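PDB 4IGB: LPXTG cell wall surface protein from Streptococcus gordonii, which is a peptidoglycan-anchored surface protein, probably an adhesin, whose N-terminal N1 and N2 domains form the part described here. Local coordinates for residues I30-V35 with T90-V95; I328-K333 with V408-D413; F334-D339 with N393-E398. One frame throughout, in Å; residues are numbered along the deposited sequence.

Overall arrangement
Contact 1 lies in the N-terminal domain and closes before contacts 2 and 3 open; those two belong to the N2 domain, and both segments of contact 3 fall between those of contact 2. The centres of contacts 1 and 2 are about 29 Å apart, those of contacts 1 and 3 about 42 Å. Contacts 2 and 3 adjoin in sequence at residues 333 and 334, where strand 328-333 leads into segment 334-339 with its type I turn from Asp335 to Leu338; their centres are about 23 Å apart. The sodium ion is bound by Asp193, Asp195 and Thr243, so none of the six segments supplies a ligand to it.

Contact 1 (I30-V35 with T90-V95); sequences INNVSV and TNIGTV
Asn32 and Thr90 meet where strand 33-38, an outermost strand within this chain of an eight-stranded antiparallel sheet, begins to pair with strand 79-95. The evidence for the pairing is a backbone bond: Thr90 N donates to Asn32 O at 2.9 Å with an N-H...O angle of 161°. Further along, Ser34 pairs through its backbone with Lys88, so the bonding steps by two residues in opposite directions on the two chains, the periodicity of an antiparallel sheet in the N-terminal domain.

The side chain of Asn32 turns toward the partner. Its CG sits between the backbone N and the carbonyl carbon (chi1 70°), which lays the amide alongside the peptides of Thr90 and Asn91. CB packs 3.4 Å from Thr90 O, and ND2 makes two weak bonds, to Thr90 O at 3.3 Å (angle at the hydrogen 132°) and to Asn91 O at 3.5 Å. The stronger partner of ND2 is Asn27 O, while OD1 accepts from Asn29 N. The amide is therefore fixed mainly by its own preceding loop, and strand 79-95 adds long, bent bonds to a group already oriented.

A water occupies the other flank of the backbone bond. It donates to Asn32 O at 2.9 Å and lies 2.6 Å from Ser34 OG; a third separation, to Thr90 OG1, refines to so short a value that its exact length is doubtful. The two hydroxyls themselves, Ser34 OG and Thr90 OG1, are 4.5 Å apart, with the water placed between them. Asn32 O thus accepts from both a backbone N-H and a water. Ile92 comes closest through its CA, 4.2 Å from Asn32 ND2, and its side chain packs against Phe26 and Leu28.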
ATOM      1  N   ILE A  30       4.387  13.593 -11.403  1.00 25.60           N
ATOM      2  CA  ILE A  30       5.382  14.655 -11.458  1.00 26.60           C
ATOM      3  C   ILE A  30       4.834  15.986 -10.965  1.00 26.10           C
ATOM      4  O   ILE A  30       5.589  16.910 -10.720  1.00 25.26           O
ATOM      5  CB  ILE A  30       5.916  14.859 -12.890  1.00 22.13           C
ATOM      6  CG1 ILE A  30       4.760  15.119 -13.843  1.00 24.80           C
ATOM      7  CG2 ILE A  30       6.708  13.656 -13.342  1.00 26.00           C
ATOM      8  CD1 ILE A  30       5.199  15.453 -15.245  1.00 31.99           C
ATOM      9  N   ASN A  31       3.523  16.096 -10.842  1.00 19.32           N
ATOM     10  CA  ASN A  31       2.947  17.369 -10.451  1.00 26.93           C
ATOM     11  C   ASN A  31       2.602  17.522  -8.968  1.00 24.80           C
ATOM     12  O   ASN A  31       2.359  18.637  -8.514  1.00 26.86           O
ATOM     13  CB  ASN A  31       1.773  17.736 -11.360  1.00 24.71           C
ATOM     14  CG  ASN A  31       2.222  17.962 -12.795  1.00 29.84           C
ATOM     15  OD1 ASN A  31       3.317  18.488 -13.035  1.00 32.17           O
ATOM     16  ND2 ASN A  31       1.402  17.559 -13.747  1.00 23.28           N
ATOM     17  N   ASN A  32       2.600  16.418  -8.218  1.00 18.07           N
ATOM     18  CA  ASN A  32       2.447  16.510  -6.765  1.00 24.77           C
ATOM     19  C   ASN A  32       3.681  16.049  -5.973  1.00 18.02           C
ATOM     20  O   ASN A  32       3.675  16.045  -4.748  1.00 18.94           O
ATOM     21  CB  ASN A  32       1.141  15.856  -6.270  1.00 20.76           C
ATOM     22  CG  ASN A  32       1.140  14.333  -6.380  1.00 22.10           C
ATOM     23  OD1 ASN A  32       1.983  13.730  -7.035  1.00 16.96           O
ATOM     24  ND2 ASN A  32       0.155  13.710  -5.746  1.00 22.12           N
ATOM     25  N   VAL A  33       4.751  15.707  -6.679  1.00 17.76           N
ATOM     26  CA  VAL A  33       5.980  15.330  -6.001  1.00 15.33           C
ATOM     27  C   VAL A  33       6.760  16.576  -5.618  1.00 16.64           C
ATOM     28  O   VAL A  33       6.737  17.589  -6.322  1.00 19.00           O
ATOM     29  CB  VAL A  33       6.883  14.423  -6.876  1.00 28.18           C
ATOM     30  CG1 VAL A  33       7.459  15.196  -8.069  1.00 17.84           C
ATOM     31  CG2 VAL A  33       8.024  13.828  -6.039  1.00 18.54           C
ATOM     32  N   SER A  34       7.442  16.504  -4.484  1.00 21.35           N
ATOM     33  CA  SER A  34       8.441  17.501  -4.148  1.00 17.89           C
ATOM     34  C   SER A  34       9.645  16.752  -3.633  1.00 17.70           C
ATOM     35  O   SER A  34       9.515  15.652  -3.106  1.00 18.77           O
ATOM     36  CB  SER A  34       7.913  18.479  -3.090  1.00 19.00           C
ATOM     37  OG  SER A  34       7.337  17.771  -2.011  1.00 26.11           O
ATOM     38  N   VAL A  35      10.819  17.342  -3.802  1.00 17.82           N
ATOM     39  CA  VAL A  35      12.045  16.761  -3.290  1.00 13.45           C
ATOM     40  C   VAL A  35      12.279  17.374  -1.899  1.00 18.55           C
ATOM     41  O   VAL A  35      12.496  18.574  -1.795  1.00 17.23           O
ATOM     42  CB  VAL A  35      13.246  17.085  -4.227  1.00 22.35           C
ATOM     43  CG1 VAL A  35      14.582  16.642  -3.597  1.00 17.61           C
ATOM     44  CG2 VAL A  35      13.053  16.452  -5.613  1.00 15.97           C
ATOM     45  N   THR A  90       2.400  15.169  -2.282  1.00 18.66           N
ATOM     46  CA  THR A  90       1.408  15.820  -1.457  1.00 19.69           C
ATOM     47  C   THR A  90      -0.001  15.542  -1.987  1.00 19.51           C
ATOM     48  O   THR A  90      -0.287  15.738  -3.180  1.00 20.06           O
ATOM     49  CB  THR A  90       1.683  17.331  -1.345  1.00 19.77           C
ATOM     50  OG1 THR A  90       3.013  17.534  -0.854  1.00 17.56           O
ATOM     51  CG2 THR A  90       0.679  17.990  -0.374  1.00 20.15           C
ATOM     52  N   ASN A  91      -0.875  15.076  -1.101  1.00 24.06           N
ATOM     53  CA  ASN A  91      -2.268  14.797  -1.468  1.00 15.90           C
ATOM     54  C   ASN A  91      -2.390  13.771  -2.605  1.00 17.32           C
ATOM     55  O   ASN A  91      -2.695  14.116  -3.755  1.00 17.74           O
ATOM     56  CB  ASN A  91      -3.016  16.086  -1.835  1.00 14.75           C
ATOM     57  CG  ASN A  91      -4.493  15.827  -2.146  1.00 24.52           C
ATOM     58  OD1 ASN A  91      -5.011  14.765  -1.820  1.00 17.14           O
ATOM     59  ND2 ASN A  91      -5.162  16.782  -2.786  1.00 15.36           N
ATOM     60  N   ILE A  92      -2.153  12.508  -2.267  1.00 14.82           N
ATOM     61  CA  ILE A  92      -2.268  11.404  -3.209  1.00 17.61           C
ATOM     62  C   ILE A  92      -3.696  10.864  -3.234  1.00 18.02           C
ATOM     63  O   ILE A  92      -4.021   9.944  -3.992  1.00 18.10           O
ATOM     64  CB  ILE A  92      -1.307  10.274  -2.813  1.00 18.91           C
ATOM     65  CG1 ILE A  92      -1.793   9.585  -1.548  1.00 10.31           C
ATOM     66  CG2 ILE A  92       0.089  10.833  -2.594  1.00 12.93           C
ATOM     67  CD1 ILE A  92      -0.798   8.562  -1.019  1.00 14.06           C
ATOM     68  N   GLY A  93      -4.556  11.442  -2.407  1.00 17.12           N
ATOM     69  CA  GLY A  93      -5.951  11.041  -2.398  1.00 16.10           C
ATOM     70  C   GLY A  93      -6.620  11.455  -1.109  1.00 18.39           C
ATOM     71  O   GLY A  93      -5.962  11.866  -0.148  1.00 15.75           O
ATOM     72  N   THR A  94      -7.944  11.372  -1.098  1.00 20.48           N
ATOM     73  CA  THR A  94      -8.710  11.563   0.118  1.00 21.58           C
ATOM     74  C   THR A  94      -9.249  10.194   0.523  1.00 27.28           C
ATOM     75  O   THR A  94      -9.919   9.531  -0.263  1.00 15.24           O
ATOM     76  CB  THR A  94      -9.889  12.542  -0.083  1.00 29.30           C
ATOM     77  OG1 THR A  94      -9.407  13.823  -0.531  1.00 22.98           O
ATOM     78  CG2 THR A  94     -10.661  12.720   1.236  1.00 22.51           C
ATOM     79  N   VAL A  95      -8.922   9.759   1.737  1.00 17.37           N
ATOM     80  CA  VAL A  95      -9.383   8.472   2.246  1.00 14.96           C
ATOM     81  C   VAL A  95     -10.094   8.692   3.579  1.00 29.02           C
ATOM     82  O   VAL A  95      -9.576   9.395   4.462  1.00 20.03           O
ATOM     83  CB  VAL A  95      -8.194   7.514   2.469  1.00 18.47           C
ATOM     84  CG1 VAL A  95      -8.666   6.196   3.036  1.00 17.47           C
ATOM     85  CG2 VAL A  95      -7.434   7.295   1.159  1.00 18.90           C
TER
HETATM   86  O   HOH W   1       4.798  17.398  -2.494  1.00 16.79           O

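Contact 2 (I328-K333 with V408-D413)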
ATOM      1  N   ILE A 328     -13.252 -10.545  11.129  1.00 16.15           N
ATOM      2  CA  ILE A 328     -14.007  -9.329  10.982  1.00 17.38           C
ATOM      3  C   ILE A 328     -14.490  -8.964  12.374  1.00 25.43           C
ATOM      4  O   ILE A 328     -15.014  -9.808  13.089  1.00 22.12           O
ATOM      5  CB  ILE A 328     -15.234  -9.530  10.076  1.00 18.53           C
ATOM      6  CG1 ILE A 328     -14.804 -10.040   8.700  1.00 19.52           C
ATOM      7  CG2 ILE A 328     -16.017  -8.235   9.952  1.00 16.42           C
ATOM      8  CD1 ILE A 328     -15.937 -10.003   7.663  1.00 23.79           C
ATOM      9  N   GLU A 329     -14.285  -7.710  12.757  1.00 18.88           N
ATOM     10  CA  GLU A 329     -14.717  -7.204  14.053  1.00 20.25           C
ATOM     11  C   GLU A 329     -15.280  -5.799  13.871  1.00 21.28           C
ATOM     12  O   GLU A 329     -14.928  -5.092  12.930  1.00 18.10           O
ATOM     13  CB  GLU A 329     -13.569  -7.200  15.054  1.00 15.06           C
ATOM     14  CG  GLU A 329     -12.874  -8.550  15.180  1.00 29.34           C
ATOM     15  CD  GLU A 329     -11.802  -8.564  16.254  1.00 42.79           C
ATOM     16  OE1 GLU A 329     -11.686  -7.556  16.990  1.00 35.92           O
ATOM     17  OE2 GLU A 329     -11.084  -9.585  16.369  1.00 33.28           O
ATOM     18  N   MET A 330     -16.205  -5.431  14.743  1.00 12.77           N
ATOM     19  CA  MET A 330     -16.759  -4.097  14.755  1.00 18.22           C
ATOM     20  C   MET A 330     -16.531  -3.550  16.162  1.00 24.04           C
ATOM     21  O   MET A 330     -16.901  -4.186  17.141  1.00 16.34           O
ATOM     22  CB  MET A 330     -18.249  -4.129  14.428  1.00 20.10           C
ATOM     23  CG  MET A 330     -18.563  -4.678  13.025  1.00 18.48           C
ATOM     24  SD  MET A 330     -18.432  -6.465  12.956  1.00 21.53           S
ATOM     25  CE  MET A 330     -19.209  -6.776  11.357  1.00 16.96           C
ATOM     26  N   VAL A 331     -15.901  -2.384  16.253  1.00 20.06           N
ATOM     27  CA  VAL A 331     -15.496  -1.847  17.542  1.00 18.87           C
ATOM     28  C   VAL A 331     -16.280  -0.588  17.805  1.00 27.75           C
ATOM     29  O   VAL A 331     -16.207   0.371  17.045  1.00 24.38           O
ATOM     30  CB  VAL A 331     -13.993  -1.539  17.605  1.00 28.53           C
ATOM     31  CG1 VAL A 331     -13.658  -0.796  18.912  1.00 23.36           C
ATOM     32  CG2 VAL A 331     -13.201  -2.819  17.503  1.00 21.46           C
ATOM     33  N   GLN A 332     -17.063  -0.622  18.872  1.00 17.38           N
ATOM     34  CA  GLN A 332     -17.859   0.509  19.276  1.00 25.15           C
ATOM     35  C   GLN A 332     -17.266   1.027  20.602  1.00 31.98           C
ATOM     36  O   GLN A 332     -16.731   0.253  21.404  1.00 28.62           O
ATOM     37  CB  GLN A 332     -19.333   0.065  19.373  1.00 25.27           C
ATOM     38  CG  GLN A 332     -20.346   1.069  19.881  1.00 35.68           C
ATOM     39  CD  GLN A 332     -20.541   2.303  19.011  1.00 27.97           C
ATOM     40  OE1 GLN A 332     -21.565   2.457  18.332  1.00 30.81           O
ATOM     41  NE2 GLN A 332     -19.606   3.215  19.088  1.00 23.97           N
ATOM     42  N   LYS A 333     -17.277   2.340  20.797  1.00 25.11           N
ATOM     43  CA  LYS A 333     -16.898   2.906  22.095  1.00 25.43           C
ATOM     44  C   LYS A 333     -17.870   4.011  22.450  1.00 32.06           C
ATOM     45  O   LYS A 333     -18.022   4.994  21.713  1.00 25.55           O
ATOM     46  CB  LYS A 333     -15.468   3.444  22.108  1.00 32.24           C
ATOM     47  CG  LYS A 333     -15.062   3.986  23.485  1.00 42.26           C
ATOM     48  CD  LYS A 333     -13.649   4.535  23.500  1.00 47.67           C
ATOM     49  CE  LYS A 333     -13.175   4.800  24.922  1.00 55.37           C
ATOM     50  NZ  LYS A 333     -11.700   5.031  24.962  1.00 61.11           N
ATOM     51  N   VAL A 408     -18.306   4.184  14.927  1.00 21.02           N
ATOM     52  CA  VAL A 408     -17.965   2.771  15.068  1.00 17.86           C
ATOM     53  C   VAL A 408     -16.926   2.389  14.002  1.00 18.43           C
ATOM     54  O   VAL A 408     -16.872   2.986  12.942  1.00 22.76           O
ATOM     55  CB  VAL A 408     -19.211   1.875  14.974  1.00 22.72           C
ATOM     56  CG1 VAL A 408     -19.912   2.093  13.644  1.00 18.73           C
ATOM     57  CG2 VAL A 408     -18.825   0.399  15.169  1.00 20.22           C
ATOM     58  N   THR A 409     -16.085   1.412  14.287  1.00 16.30           N
ATOM     59  CA  THR A 409     -15.019   1.082  13.348  1.00 21.79           C
ATOM     60  C   THR A 409     -15.073  -0.384  12.939  1.00 23.83           C
ATOM     61  O   THR A 409     -15.189  -1.264  13.784  1.00 17.26           O
ATOM     62  CB  THR A 409     -13.628   1.442  13.924  1.00 21.19           C
ATOM     63  OG1 THR A 409     -13.586   2.848  14.180  1.00 25.61           O
ATOM     64  CG2 THR A 409     -12.493   1.072  12.936  1.00 18.01           C
ATOM     65  N   LEU A 410     -15.007  -0.630  11.632  1.00 21.42           N
ATOM     66  CA  LEU A 410     -14.990  -1.983  11.099  1.00 11.98           C
ATOM     67  C   LEU A 410     -13.547  -2.452  10.947  1.00 16.80           C
ATOM     68  O   LEU A 410     -12.706  -1.730  10.417  1.00 17.24           O
ATOM     69  CB  LEU A 410     -15.689  -2.000   9.741  1.00 15.51           C
ATOM     70  CG  LEU A 410     -15.624  -3.299   8.935  1.00 19.72           C
ATOM     71  CD1 LEU A 410     -16.222  -4.467   9.741  1.00 19.49           C
ATOM     72  CD2 LEU A 410     -16.323  -3.135   7.552  1.00 12.31           C
ATOM     73  N   HIS A 411     -13.258  -3.663  11.400  1.00 15.81           N
ATOM     74  CA  HIS A 411     -11.930  -4.236  11.207  1.00 21.02           C
ATOM     75  C   HIS A 411     -12.061  -5.475  10.339  1.00 20.67           C
ATOM     76  O   HIS A 411     -12.902  -6.319  10.604  1.00 17.73           O
ATOM     77  CB  HIS A 411     -11.272  -4.595  12.548  1.00 17.26           C
ATOM     78  CG  HIS A 411     -10.928  -3.407  13.391  1.00 31.45           C
ATOM     79  ND1 HIS A 411      -9.646  -2.908  13.492  1.00 31.29           N
ATOM     80  CD2 HIS A 411     -11.697  -2.618  14.178  1.00 31.06           C
ATOM     81  CE1 HIS A 411      -9.642  -1.863  14.298  1.00 22.03           C
ATOM     82  NE2 HIS A 411     -10.872  -1.668  14.734  1.00 24.67           N
ATOM     83  N   VAL A 412     -11.228  -5.566   9.302  1.00 14.28           N
ATOM     84  CA  VAL A 412     -11.181  -6.723   8.417  1.00 15.15           C
ATOM     85  C   VAL A 412      -9.706  -7.089   8.310  1.00 23.48           C
ATOM     86  O   VAL A 412      -8.913  -6.317   7.785  1.00 16.18           O
ATOM     87  CB  VAL A 412     -11.750  -6.404   7.016  1.00 21.49           C
ATOM     88  CG1 VAL A 412     -11.675  -7.640   6.096  1.00 18.20           C
ATOM     89  CG2 VAL A 412     -13.177  -5.875   7.119  1.00 12.81           C
ATOM     90  N   ASP A 413      -9.339  -8.260   8.828  1.00 14.73           N
ATOM     91  CA  ASP A 413      -7.940  -8.547   9.081  1.00 17.77           C
ATOM     92  C   ASP A 413      -7.354  -7.362   9.846  1.00 24.15           C
ATOM     93  O   ASP A 413      -7.901  -6.970  10.877  1.00 18.02           O
ATOM     94  CB  ASP A 413      -7.176  -8.826   7.791  1.00 16.08           C
ATOM     95  CG  ASP A 413      -7.610 -10.122   7.134  1.00 27.53           C
ATOM     96  OD1 ASP A 413      -8.464 -10.821   7.737  1.00 23.78           O
ATOM     97  OD2 ASP A 413      -7.091 -10.456   6.040  1.00 23.30           O
TER
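Glu329 and His411 form a hydrogen-bonded pair in the antiparallel ladder that joins strand 328-333 to strand 403-412 in the N2 domain, a domain consistent with the beta-sandwich adhesin modules of Gram-positive surface proteins. The short segment axes approach to 4.7 Å, with N-to-C directions 162° apart.

Four backbone bonds define the register. Glu329 N gives to His411 O at 2.9 Å and His411 N returns to Glu329 O at 2.7 Å; at the next hydrogen-bonded pair, Val331 N reaches Thr409 O at 2.8 Å and Thr409 N reaches Val331 O at 3.0 Å. All are nearly straight, between 164° and 169° at the hydrogen. The carbonyls are shared with CA-H groups of the non-hydrogen-bonded residues Ile328 and Met330: Ile328 CA and Met330 CA approach His411 O and Thr409 O, respectively.

On the buried face of Ile328, Met330 and Leu410 the contact is apolar. Leu410 CD1 serves both neighbours, meeting Ile328 CG2 at 3.8 Å and Met330 CG at 4.0 Å; the Met330 and Leu410 side chains run side by side in the same direction. Beyond them, Phe312 of strand 305-312 packs on Met330, Leu410 and Val408.

The other face carries Glu329, Val331, Thr409 and His411 and is partly exposed. There the Val331 branch that stands beside its own backbone N, opposite its carbonyl carbon, is the one that reaches the imidazole diagonally across the ladder: Val331 CG2 lies 3.7 Å from His411 CD2.

Contact 3 (F334-D339 with N393-E398); sequences FDERLD and NKKVEE
Asn393 opens the type I turns that follow strand 384-392 in the N2 domain and, by side chain and backbone, holds the type I turn from Asp335 to Leu338 that leads into strand 338-347. Its ND2 donates to Glu336 O at 3.0 Å, almost straight at 175°, and to Asp339 OD1, also at 3.0 Å. Both acceptors lie in its amide plane, although Asp339 OD1 is approached from above its carboxylate plane. Asn393 N adds a bond to Arg337 O at 2.9 Å.

The aliphatic part of Arg337 lies over the backbone of Lys395 and Val396, with CG 3.5 Å from Lys395 O and CB against Val396 CG1. A water links Arg337 NH1 to Val396 O.

Each turn also braces itself. Asn393 OD1 accepts from Lys395 N and Asp335 OD1 from Arg337 N, two Asx turns; a bend at chi3 (-81°) brings the Arg337 guanidinium side-on to Asp335, NE on OD1 and NH2 on OD2. Further out, Ser401 O and Lys403 O take hydrogen bonds from NH1 and NH2, tying the salt bridge to the chain entering strand 403-412.

At the solvent-exposed side Glu336 OE2 is 2.7 Å from Glu398 OE2, their carboxylate planes 56° apart, and a long salt bridge of 3.8 Å joins Glu336 OE2 to Lys395 NZ. So short an oxygen separation implies that one of the two acids probably carries a proton, with Lys395 perhaps easing the remaining charge.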
ATOM      1  N   PHE A 334     -18.554   3.850  23.573  1.00 25.95           N
ATOM      2  CA  PHE A 334     -19.598   4.804  23.894  1.00 31.55           C
ATOM      3  C   PHE A 334     -19.099   5.934  24.785  1.00 24.08           C
ATOM      4  O   PHE A 334     -18.316   5.717  25.706  1.00 24.69           O
ATOM      5  CB  PHE A 334     -20.800   4.095  24.519  1.00 26.01           C
ATOM      6  CG  PHE A 334     -21.348   2.978  23.673  1.00 25.20           C
ATOM      7  CD1 PHE A 334     -22.117   3.252  22.550  1.00 31.82           C
ATOM      8  CD2 PHE A 334     -21.096   1.659  23.999  1.00 28.02           C
ATOM      9  CE1 PHE A 334     -22.637   2.222  21.769  1.00 21.76           C
ATOM     10  CE2 PHE A 334     -21.602   0.626  23.219  1.00 26.95           C
ATOM     11  CZ  PHE A 334     -22.380   0.911  22.109  1.00 23.72           C
ATOM     12  N   ASP A 335     -19.551   7.138  24.466  1.00 27.35           N
ATOM     13  CA  ASP A 335     -19.410   8.293  25.336  1.00 29.10           C
ATOM     14  C   ASP A 335     -19.682   7.884  26.792  1.00 36.63           C
ATOM     15  O   ASP A 335     -20.668   7.202  27.092  1.00 24.90           O
ATOM     16  CB  ASP A 335     -20.390   9.374  24.879  1.00 29.44           C
ATOM     17  CG  ASP A 335     -20.278  10.671  25.679  1.00 42.81           C
ATOM     18  OD1 ASP A 335     -20.858  10.750  26.784  1.00 35.27           O
ATOM     19  OD2 ASP A 335     -19.647  11.629  25.180  1.00 34.52           O
ATOM     20  N   GLU A 336     -18.758   8.276  27.663  1.00 30.32           N
ATOM     21  CA  GLU A 336     -18.845   8.163  29.117  1.00 33.47           C
ATOM     22  C   GLU A 336     -20.261   8.325  29.697  1.00 29.87           C
ATOM     23  O   GLU A 336     -20.612   7.695  30.696  1.00 35.54           O
ATOM     24  CB  GLU A 336     -17.911   9.238  29.710  1.00 38.80           C
ATOM     25  CG  GLU A 336     -17.942   9.408  31.215  1.00 67.17           C
ATOM     26  CD  GLU A 336     -17.283  10.711  31.679  1.00 82.52           C
ATOM     27  OE1 GLU A 336     -16.957  11.562  30.822  1.00 76.96           O
ATOM     28  OE2 GLU A 336     -17.097  10.885  32.904  1.00 87.20           O
ATOM     29  N   ARG A 337     -21.060   9.187  29.080  1.00 25.46           N
ATOM     30  CA  ARG A 337     -22.375   9.527  29.603  1.00 29.73           C
ATOM     31  C   ARG A 337     -23.418   8.485  29.216  1.00 34.24           C
ATOM     32  O   ARG A 337     -24.598   8.636  29.528  1.00 26.18           O
ATOM     33  CB  ARG A 337     -22.793  10.925  29.130  1.00 32.25           C
ATOM     34  CG  ARG A 337     -21.862  12.044  29.632  1.00 35.49           C
ATOM     35  CD  ARG A 337     -22.060  13.357  28.873  1.00 24.78           C
ATOM     36  NE  ARG A 337     -21.365  13.381  27.584  1.00 24.51           N
ATOM     37  CZ  ARG A 337     -21.373  14.413  26.743  1.00 32.67           C
ATOM     38  NH1 ARG A 337     -22.040  15.521  27.048  1.00 30.26           N
ATOM     39  NH2 ARG A 337     -20.711  14.345  25.591  1.00 33.25           N
ATOM     40  N   LEU A 338     -22.971   7.431  28.537  1.00 25.23           N
ATOM     41  CA  LEU A 338     -23.862   6.371  28.094  1.00 30.38           C
ATOM     42  C   LEU A 338     -23.563   5.055  28.797  1.00 35.24           C
ATOM     43  O   LEU A 338     -22.397   4.713  29.040  1.00 28.30           O
ATOM     44  CB  LEU A 338     -23.741   6.169  26.580  1.00 24.49           C
ATOM     45  CG  LEU A 338     -24.406   7.209  25.676  1.00 23.71           C
ATOM     46  CD1 LEU A 338     -24.093   6.900  24.220  1.00 25.88           C
ATOM     47  CD2 LEU A 338     -25.918   7.254  25.908  1.00 24.37           C
ATOM     48  N   ASP A 339     -24.623   4.321  29.117  1.00 22.19           N
ATOM     49  CA  ASP A 339     -24.499   2.963  29.613  1.00 25.80           C
ATOM     50  C   ASP A 339     -24.940   2.024  28.502  1.00 28.67           C
ATOM     51  O   ASP A 339     -26.079   2.114  28.033  1.00 32.31           O
ATOM     52  CB  ASP A 339     -25.405   2.725  30.828  1.00 26.20           C
ATOM     53  CG  ASP A 339     -24.807   3.251  32.136  1.00 38.64           C
ATOM     54  OD1 ASP A 339     -23.649   3.734  32.145  1.00 28.25           O
ATOM     55  OD2 ASP A 339     -25.510   3.164  33.163  1.00 35.77           O
ATOM     56  N   ASN A 393     -26.672   7.924  31.444  1.00 33.44           N
ATOM     57  CA  ASN A 393     -26.501   7.602  32.852  1.00 36.14           C
ATOM     58  C   ASN A 393     -26.447   8.864  33.718  1.00 40.81           C
ATOM     59  O   ASN A 393     -26.768   9.961  33.265  1.00 28.18           O
ATOM     60  CB  ASN A 393     -25.247   6.760  33.061  1.00 30.39           C
ATOM     61  CG  ASN A 393     -24.006   7.433  32.526  1.00 33.96           C
ATOM     62  OD1 ASN A 393     -23.850   8.648  32.656  1.00 36.24           O
ATOM     63  ND2 ASN A 393     -23.118   6.651  31.902  1.00 32.47           N
ATOM     64  N   LYS A 394     -26.022   8.694  34.964  1.00 32.13           N
ATOM     65  CA  LYS A 394     -26.035   9.785  35.929  1.00 50.97           C
ATOM     66  C   LYS A 394     -24.958  10.836  35.660  1.00 42.43           C
ATOM     67  O   LYS A 394     -24.881  11.835  36.365  1.00 35.83           O
ATOM     68  CB  LYS A 394     -25.918   9.231  37.354  1.00 46.51           C
ATOM     69  CG  LYS A 394     -27.147   8.432  37.786  1.00 60.27           C
ATOM     70  CD  LYS A 394     -26.970   7.810  39.167  1.00 83.71           C
ATOM     71  CE  LYS A 394     -26.004   6.630  39.144  1.00 89.02           C
ATOM     72  NZ  LYS A 394     -26.567   5.448  38.420  1.00 85.81           N
ATOM     73  N   LYS A 395     -24.145  10.620  34.629  1.00 30.78           N
ATOM     74  CA  LYS A 395     -23.091  11.572  34.292  1.00 28.18           C
ATOM     75  C   LYS A 395     -23.471  12.549  33.191  1.00 35.93           C
ATOM     76  O   LYS A 395     -22.645  13.385  32.810  1.00 44.24           O
ATOM     77  CB  LYS A 395     -21.821  10.843  33.854  1.00 28.89           C
ATOM     78  CG  LYS A 395     -21.373   9.736  34.760  1.00 40.94           C
ATOM     79  CD  LYS A 395     -19.990   9.284  34.348  1.00 47.43           C
ATOM     80  CE  LYS A 395     -19.610   7.976  35.007  1.00 45.55           C
ATOM     81  NZ  LYS A 395     -18.199   7.652  34.674  1.00 50.29           N
ATOM     82  N   VAL A 396     -24.690  12.447  32.665  1.00 27.52           N
ATOM     83  CA  VAL A 396     -25.058  13.217  31.469  1.00 39.89           C
ATOM     84  C   VAL A 396     -24.868  14.727  31.512  1.00 50.00           C
ATOM     85  O   VAL A 396     -24.777  15.361  30.456  1.00 41.41           O
ATOM     86  CB  VAL A 396     -26.524  13.046  31.056  1.00 37.00           C
ATOM     87  CG1 VAL A 396     -26.606  12.324  29.750  1.00 24.74           C
ATOM     88  CG2 VAL A 396     -27.335  12.395  32.144  1.00 49.60           C
ATOM     89  N   GLU A 397     -24.863  15.315  32.705  1.00 43.09           N
ATOM     90  CA  GLU A 397     -24.879  16.773  32.793  1.00 32.88           C
ATOM     91  C   GLU A 397     -23.506  17.396  33.016  1.00 42.70           C
ATOM     92  O   GLU A 397     -23.383  18.617  33.062  1.00 68.16           O
ATOM     93  CB  GLU A 397     -25.868  17.255  33.857  1.00 40.20           C
ATOM     94  CG  GLU A 397     -27.322  16.890  33.584  1.00 42.25           C
ATOM     95  CD  GLU A 397     -27.761  15.645  34.340  1.00 37.65           C
ATOM     96  OE1 GLU A 397     -26.884  14.904  34.829  1.00 56.97           O
ATOM     97  OE2 GLU A 397     -28.981  15.410  34.462  1.00 45.49           O
ATOM     98  N   GLU A 398     -22.478  16.568  33.155  1.00 31.76           N
ATOM     99  CA  GLU A 398     -21.121  17.081  33.278  1.00 53.03           C
ATOM    100  C   GLU A 398     -20.916  18.326  32.418  1.00 74.93           C
ATOM    101  O   GLU A 398     -20.070  18.341  31.521  1.00 86.60           O
ATOM    102  CB  GLU A 398     -20.114  16.023  32.858  1.00 52.78           C
ATOM    103  CG  GLU A 398     -19.995  14.862  33.806  1.00 51.90           C
ATOM    104  CD  GLU A 398     -19.270  13.704  33.161  1.00 54.21           C
ATOM    105  OE1 GLU A 398     -19.174  13.704  31.915  1.00 54.13           O
ATOM    106  OE2 GLU A 398     -18.799  12.801  33.889  1.00 57.83           O
TER
HETATM  107  O   HOH W   2     -19.417   5.725  32.162  1.00 40.87           O
HETATM  108  O   HOH W   3     -22.960  16.732  29.468  1.00 35.63           O